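Local coordinates for protein LbaCas13a H328A (C2c2) (Lachnospiraceae bacterium NK4A179, PDB 5WLH) that binds pre-crRNA as a CRISPR-Cas13a nuclease and probably uses the guide to target RNA, cleaving at adenines, at residues Phe1052-Asp1064 and Arg1358-Lys1372. Numbering follows the deposited sequence.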
loop_
_atom_site.group_PDB
_atom_site.type_symbol
_atom_site.label_atom_id
_atom_site.label_comp_id
_atom_site.label_asym_id
_atom_site.label_seq_id
_atom_site.Cartn_x
_atom_site.Cartn_y
_atom_site.Cartn_z
ATOM N N PHE A 1052 -17.163 -12.728 -16.271
ATOM C CA PHE A 1052 -15.841 -13.006 -15.719
ATOM C C PHE A 1052 -15.852 -14.282 -14.880
ATOM O O PHE A 1052 -15.020 -15.181 -15.076
ATOM C CB PHE A 1052 -15.378 -11.803 -14.889
ATOM C CG PHE A 1052 -14.258 -12.109 -13.944
ATOM C CD1 PHE A 1052 -12.958 -12.213 -14.413
ATOM C CD2 PHE A 1052 -14.494 -12.264 -12.586
ATOM C CE1 PHE A 1052 -11.911 -12.479 -13.545
ATOM C CE2 PHE A 1052 -13.451 -12.542 -11.719
ATOM C CZ PHE A 1052 -12.160 -12.650 -12.205
ATOM N N LEU A 1053 -16.793 -14.379 -13.938
ATOM C CA LEU A 1053 -16.853 -15.556 -13.075
ATOM C C LEU A 1053 -17.068 -16.828 -13.889
ATOM O O LEU A 1053 -16.434 -17.852 -13.621
ATOM C CB LEU A 1053 -17.953 -15.394 -12.033
ATOM C CG LEU A 1053 -17.605 -14.379 -10.938
ATOM C CD1 LEU A 1053 -18.855 -14.001 -10.180
ATOM C CD2 LEU A 1053 -16.556 -14.957 -9.990
ATOM N N GLU A 1054 -17.945 -16.775 -14.900
ATOM C CA GLU A 1054 -18.140 -17.933 -15.776
ATOM C C GLU A 1054 -16.865 -18.297 -16.527
ATOM O O GLU A 1054 -16.630 -19.476 -16.819
ATOM C CB GLU A 1054 -19.257 -17.666 -16.785
ATOM C CG GLU A 1054 -20.624 -17.446 -16.175
ATOM C CD GLU A 1054 -21.600 -16.851 -17.173
ATOM O OE1 GLU A 1054 -21.154 -16.168 -18.112
ATOM O OE2 GLU A 1054 -22.816 -17.070 -17.027
ATOM N N LYS A 1055 -16.038 -17.307 -16.859
ATOM C CA LYS A 1055 -14.833 -17.579 -17.631
ATOM C C LYS A 1055 -13.697 -18.137 -16.788
ATOM O O LYS A 1055 -12.787 -18.762 -17.338
ATOM C CB LYS A 1055 -14.369 -16.307 -18.349
ATOM C CG LYS A 1055 -15.164 -15.995 -19.622
ATOM C CD LYS A 1055 -15.007 -14.549 -20.059
ATOM C CE LYS A 1055 -16.053 -14.167 -21.093
ATOM N NZ LYS A 1055 -15.963 -15.030 -22.311
ATOM N N ILE A 1056 -13.706 -17.937 -15.475
ATOM C CA ILE A 1056 -12.557 -18.331 -14.669
ATOM C C ILE A 1056 -12.848 -19.510 -13.762
ATOM O O ILE A 1056 -11.920 -20.001 -13.100
ATOM C CB ILE A 1056 -12.007 -17.143 -13.850
ATOM C CG1 ILE A 1056 -13.058 -16.650 -12.863
ATOM C CG2 ILE A 1056 -11.528 -16.026 -14.793
ATOM C CD1 ILE A 1056 -12.526 -16.456 -11.455
ATOM N N THR A 1057 -14.091 -19.979 -13.700
ATOM C CA THR A 1057 -14.442 -21.116 -12.865
ATOM C C THR A 1057 -15.190 -22.146 -13.694
ATOM O O THR A 1057 -15.633 -21.882 -14.817
ATOM C CB THR A 1057 -15.310 -20.702 -11.673
ATOM O OG1 THR A 1057 -16.461 -19.997 -12.153
ATOM C CG2 THR A 1057 -14.531 -19.812 -10.741
ATOM N N ASP A 1058 -15.316 -23.338 -13.122
ATOM C CA ASP A 1058 -16.181 -24.379 -13.654
ATOM C C ASP A 1058 -17.444 -24.453 -12.811
ATOM O O ASP A 1058 -17.393 -24.315 -11.585
ATOM C CB ASP A 1058 -15.481 -25.739 -13.648
ATOM C CG ASP A 1058 -14.196 -25.737 -14.448
ATOM O OD1 ASP A 1058 -14.162 -25.100 -15.522
ATOM O OD2 ASP A 1058 -13.219 -26.375 -13.998
ATOM N N ARG A 1059 -18.573 -24.684 -13.472
ATOM C CA ARG A 1059 -19.830 -24.828 -12.760
ATOM C C ARG A 1059 -19.752 -25.972 -11.757
ATOM O O ARG A 1059 -19.073 -26.977 -11.974
ATOM C CB ARG A 1059 -20.969 -25.076 -13.745
ATOM C CG ARG A 1059 -21.211 -23.924 -14.687
ATOM C CD ARG A 1059 -22.549 -24.055 -15.365
ATOM N NE ARG A 1059 -22.546 -25.123 -16.359
ATOM C CZ ARG A 1059 -23.622 -25.512 -17.036
ATOM N NH1 ARG A 1059 -24.793 -24.923 -16.825
ATOM N NH2 ARG A 1059 -23.526 -26.493 -17.924
ATOM N N VAL A 1060 -20.448 -25.797 -10.633
ATOM C CA VAL A 1060 -20.625 -26.893 -9.695
ATOM C C VAL A 1060 -21.300 -28.052 -10.415
ATOM O O VAL A 1060 -22.229 -27.861 -11.213
ATOM C CB VAL A 1060 -21.441 -26.431 -8.478
ATOM C CG1 VAL A 1060 -21.587 -27.569 -7.457
ATOM C CG2 VAL A 1060 -20.786 -25.202 -7.837
ATOM N N SER A 1061 -20.822 -29.258 -10.146
ATOM C CA SER A 1061 -21.258 -30.463 -10.831
ATOM C C SER A 1061 -21.908 -31.423 -9.846
ATOM O O SER A 1061 -21.792 -31.282 -8.625
ATOM C CB SER A 1061 -20.075 -31.161 -11.504
ATOM O OG SER A 1061 -19.184 -31.637 -10.514
ATOM N N ARG A 1062 -22.584 -32.430 -10.403
ATOM C CA ARG A 1062 -23.092 -33.521 -9.577
ATOM C C ARG A 1062 -21.968 -34.157 -8.764
ATOM O O ARG A 1062 -22.104 -34.369 -7.553
ATOM C CB ARG A 1062 -23.785 -34.564 -10.459
ATOM C CG ARG A 1062 -24.319 -35.764 -9.686
ATOM C CD ARG A 1062 -25.147 -36.680 -10.582
ATOM N NE ARG A 1062 -26.489 -36.159 -10.833
ATOM C CZ ARG A 1062 -27.500 -36.241 -9.971
ATOM N NH1 ARG A 1062 -27.327 -36.812 -8.782
ATOM N NH2 ARG A 1062 -28.687 -35.745 -10.293
ATOM N N SER A 1063 -20.833 -34.442 -9.411
ATOM C CA SER A 1063 -19.749 -35.124 -8.711
ATOM C C SER A 1063 -19.187 -34.273 -7.580
ATOM O O SER A 1063 -18.711 -34.817 -6.575
ATOM C CB SER A 1063 -18.639 -35.517 -9.691
ATOM O OG SER A 1063 -18.013 -34.385 -10.260
ATOM N N ASP A 1064 -19.236 -32.944 -7.721
ATOM C CA ASP A 1064 -18.912 -32.064 -6.598
ATOM C C ASP A 1064 -19.860 -32.304 -5.433
ATOM O O ASP A 1064 -19.434 -32.428 -4.279
ATOM C CB ASP A 1064 -18.990 -30.598 -7.032
ATOM C CG ASP A 1064 -17.866 -30.193 -7.965
ATOM O OD1 ASP A 1064 -16.767 -30.782 -7.876
ATOM O OD2 ASP A 1064 -18.092 -29.274 -8.785
ATOM N N ARG A 1358 -7.660 -27.148 -7.538
ATOM C CA ARG A 1358 -8.805 -26.565 -8.231
ATOM C C ARG A 1358 -8.903 -25.063 -7.972
ATOM O O ARG A 1358 -9.171 -24.273 -8.891
ATOM C CB ARG A 1358 -10.077 -27.279 -7.788
ATOM C CG ARG A 1358 -11.369 -26.647 -8.247
ATOM C CD ARG A 1358 -12.495 -27.537 -7.793
ATOM N NE ARG A 1358 -13.797 -27.116 -8.286
ATOM C CZ ARG A 1358 -14.850 -27.921 -8.325
ATOM N NH1 ARG A 1358 -14.726 -29.171 -7.907
ATOM N NH2 ARG A 1358 -16.014 -27.480 -8.773
ATOM N N TYR A 1359 -8.689 -24.651 -6.725
ATOM C CA TYR A 1359 -8.666 -23.228 -6.401
ATOM C C TYR A 1359 -7.550 -22.525 -7.163
ATOM O O TYR A 1359 -7.766 -21.480 -7.791
ATOM C CB TYR A 1359 -8.487 -23.061 -4.897
ATOM C CG TYR A 1359 -8.532 -21.632 -4.392
ATOM C CD1 TYR A 1359 -7.417 -20.808 -4.470
ATOM C CD2 TYR A 1359 -9.681 -21.123 -3.812
ATOM C CE1 TYR A 1359 -7.461 -19.490 -3.994
ATOM C CE2 TYR A 1359 -9.734 -19.829 -3.331
ATOM C CZ TYR A 1359 -8.632 -19.017 -3.432
ATOM O OH TYR A 1359 -8.705 -17.725 -2.951
ATOM N N LEU A 1360 -6.342 -23.095 -7.117
ATOM C CA LEU A 1360 -5.200 -22.484 -7.788
ATOM C C LEU A 1360 -5.428 -22.366 -9.287
ATOM O O LEU A 1360 -4.951 -21.411 -9.917
ATOM C CB LEU A 1360 -3.937 -23.285 -7.495
ATOM C CG LEU A 1360 -3.512 -23.355 -6.037
ATOM C CD1 LEU A 1360 -2.305 -24.252 -5.864
ATOM C CD2 LEU A 1360 -3.222 -21.946 -5.478
ATOM N N GLN A 1361 -6.150 -23.321 -9.875
ATOM C CA GLN A 1361 -6.479 -23.213 -11.293
ATOM C C GLN A 1361 -7.310 -21.971 -11.575
ATOM O O GLN A 1361 -7.091 -21.286 -12.578
ATOM C CB GLN A 1361 -7.236 -24.459 -11.761
ATOM C CG GLN A 1361 -6.339 -25.600 -12.201
ATOM C CD GLN A 1361 -7.108 -26.900 -12.359
ATOM O OE1 GLN A 1361 -6.518 -27.969 -12.471
ATOM N NE2 GLN A 1361 -8.428 -26.809 -12.354
ATOM N N SER A 1362 -8.295 -21.681 -10.723
ATOM C CA SER A 1362 -9.124 -20.506 -10.975
ATOM C C SER A 1362 -8.334 -19.220 -10.780
ATOM O O SER A 1362 -8.601 -18.220 -11.459
ATOM C CB SER A 1362 -10.354 -20.528 -10.076
ATOM O OG SER A 1362 -11.345 -21.384 -10.625
ATOM N N ILE A 1363 -7.373 -19.222 -9.855
ATOM C CA ILE A 1363 -6.489 -18.070 -9.701
ATOM C C ILE A 1363 -5.659 -17.868 -10.958
ATOM O O ILE A 1363 -5.503 -16.745 -11.438
ATOM C CB ILE A 1363 -5.595 -18.244 -8.463
ATOM C CG1 ILE A 1363 -6.448 -18.332 -7.183
ATOM C CG2 ILE A 1363 -4.578 -17.121 -8.385
ATOM C CD1 ILE A 1363 -7.387 -17.120 -6.980
ATOM N N ILE A 1364 -5.107 -18.951 -11.519
ATOM C CA ILE A 1364 -4.355 -18.813 -12.763
ATOM C C ILE A 1364 -5.255 -18.312 -13.888
ATOM O O ILE A 1364 -4.863 -17.440 -14.671
ATOM C CB ILE A 1364 -3.672 -20.149 -13.118
ATOM C CG1 ILE A 1364 -2.472 -20.369 -12.200
ATOM C CG2 ILE A 1364 -3.257 -20.163 -14.578
ATOM C CD1 ILE A 1364 -1.979 -21.852 -12.179
ATOM N N ARG A 1365 -6.477 -18.836 -13.983
ATOM C CA ARG A 1365 -7.381 -18.358 -15.022
ATOM C C ARG A 1365 -7.723 -16.888 -14.809
ATOM O O ARG A 1365 -7.823 -16.110 -15.764
ATOM C CB ARG A 1365 -8.651 -19.192 -15.027
ATOM C CG ARG A 1365 -8.424 -20.661 -15.390
ATOM C CD ARG A 1365 -9.648 -21.135 -16.134
ATOM N NE ARG A 1365 -10.495 -21.975 -15.314
ATOM C CZ ARG A 1365 -11.750 -22.295 -15.614
ATOM N NH1 ARG A 1365 -12.337 -21.828 -16.714
ATOM N NH2 ARG A 1365 -12.422 -23.088 -14.796
ATOM N N LEU A 1366 -7.930 -16.509 -13.557
ATOM C CA LEU A 1366 -8.168 -15.111 -13.229
ATOM C C LEU A 1366 -7.028 -14.234 -13.724
ATOM O O LEU A 1366 -7.254 -13.153 -14.284
ATOM C CB LEU A 1366 -8.346 -14.998 -11.715
ATOM C CG LEU A 1366 -8.384 -13.664 -10.991
ATOM C CD1 LEU A 1366 -9.223 -13.842 -9.729
ATOM C CD2 LEU A 1366 -6.978 -13.239 -10.644
ATOM N N LEU A 1367 -5.789 -14.670 -13.504
ATOM C CA LEU A 1367 -4.645 -13.838 -13.868
ATOM C C LEU A 1367 -4.430 -13.790 -15.368
ATOM O O LEU A 1367 -4.010 -12.755 -15.906
ATOM C CB LEU A 1367 -3.386 -14.356 -13.190
ATOM C CG LEU A 1367 -3.375 -14.152 -11.674
ATOM C CD1 LEU A 1367 -2.244 -14.975 -11.080
ATOM C CD2 LEU A 1367 -3.186 -12.672 -11.384
ATOM N N PHE A 1368 -4.697 -14.897 -16.059
ATOM C CA PHE A 1368 -4.252 -15.059 -17.439
ATOM C C PHE A 1368 -5.340 -14.848 -18.469
ATOM O O PHE A 1368 -5.021 -14.506 -19.608
ATOM C CB PHE A 1368 -3.670 -16.459 -17.665
ATOM C CG PHE A 1368 -2.228 -16.584 -17.278
ATOM C CD1 PHE A 1368 -1.221 -16.256 -18.182
ATOM C CD2 PHE A 1368 -1.875 -17.010 -16.012
ATOM C CE1 PHE A 1368 0.111 -16.370 -17.828
ATOM C CE2 PHE A 1368 -0.539 -17.125 -15.652
ATOM C CZ PHE A 1368 0.450 -16.810 -16.548
ATOM N N TYR A 1369 -6.601 -15.090 -18.124
ATOM C CA TYR A 1369 -7.671 -15.004 -19.114
ATOM C C TYR A 1369 -7.605 -13.668 -19.864
ATOM O O TYR A 1369 -7.531 -12.609 -19.225
ATOM C CB TYR A 1369 -9.037 -15.161 -18.444
ATOM C CG TYR A 1369 -10.117 -15.388 -19.471
ATOM C CD1 TYR A 1369 -10.699 -14.320 -20.134
ATOM C CD2 TYR A 1369 -10.493 -16.674 -19.830
ATOM C CE1 TYR A 1369 -11.652 -14.525 -21.109
ATOM C CE2 TYR A 1369 -11.453 -16.889 -20.803
ATOM C CZ TYR A 1369 -12.024 -15.814 -21.439
ATOM O OH TYR A 1369 -12.985 -16.015 -22.408
ATOM N N PRO A 1370 -7.706 -13.662 -21.211
ATOM C CA PRO A 1370 -8.069 -14.732 -22.156
ATOM C C PRO A 1370 -6.955 -15.709 -22.533
ATOM O O PRO A 1370 -7.234 -16.667 -23.262
ATOM C CB PRO A 1370 -8.508 -13.945 -23.400
ATOM C CG PRO A 1370 -7.675 -12.765 -23.391
ATOM C CD PRO A 1370 -7.489 -12.390 -21.920
ATOM N N GLU A 1371 -5.733 -15.479 -22.071
ATOM C CA GLU A 1371 -4.656 -16.419 -22.346
ATOM C C GLU A 1371 -4.899 -17.710 -21.577
ATOM O O GLU A 1371 -5.453 -17.706 -20.473
ATOM C CB GLU A 1371 -3.301 -15.804 -21.981
ATOM C CG GLU A 1371 -2.081 -16.726 -22.130
ATOM C CD GLU A 1371 -0.748 -16.041 -21.776
ATOM O OE1 GLU A 1371 0.319 -16.670 -21.964
ATOM O OE2 GLU A 1371 -0.758 -14.882 -21.300
ATOM N N LYS A 1372 -4.534 -18.826 -22.191
ATOM C CA LYS A 1372 -4.630 -20.127 -21.552
ATOM C C LYS A 1372 -3.243 -20.705 -21.362
ATOM O O LYS A 1372 -2.364 -20.525 -22.208
ATOM C CB LYS A 1372 -5.500 -21.087 -22.368
ATOM C CG LYS A 1372 -6.928 -20.630 -22.312
ATOM C CD LYS A 1372 -7.521 -21.115 -20.982
ATOM C CE LYS A 1372 -8.800 -20.392 -20.609
ATOM N NZ LYS A 1372 -9.046 -20.368 -19.118
#
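Ile1056 and Arg1365 bring the backbones closest, 5.2 Å between their CA atoms, where the helix 1052-1056 ends against helix 1358-1368. This is helix-helix packing: the axes of these two segments approach to 9.5 Å, with 123° between their N-to-C directions, and the linker from Thr1057 to the N-cap Ser1061 extends it. Ile1056, β-branched and apolar, packs its CG2 branch against the helix backbone beside Leu1366, while the Phe1052 ring offers its edge, Phe1052 CZ to Leu1366 CD1 4.0 Å. Since the first helix stops here, the Ile1056 carbonyl can accept from outside: Ser1362, short enough for so close a crossing, donates OG to Ile1056 O at 2.9 Å. Bends at chi2 and chi3 fold Arg1365 across this helix end, its guanidinium off-centre over Ile1056 O; it salt-bridges Asp1058, though the Arg1365 NH2 to Asp1058 OD1 hydrogen bond is weak. Just past helix 1358-1368, Tyr1369 receives Lys1055 over one ring face; lysine suits the site because its methylenes cover the ring while NZ donates to Tyr1369 OH. Pro1370 CB covers the opposite face. Arg1358, extended from CG to NE, spans to helix 1062-1075 and, beside Ile1102, grips buried Asp1064 end-on. Arg1358 NH1 meets Asp1064 OD1 at 2.6 Å and Arg1358 NH2 meets Asp1064 OD2 at 2.7 Å, nearly straight and in the guanidinium plane but above the carboxylate plane, whereas Ser1061 N reaches Asp1064 OD2 from the opposite face.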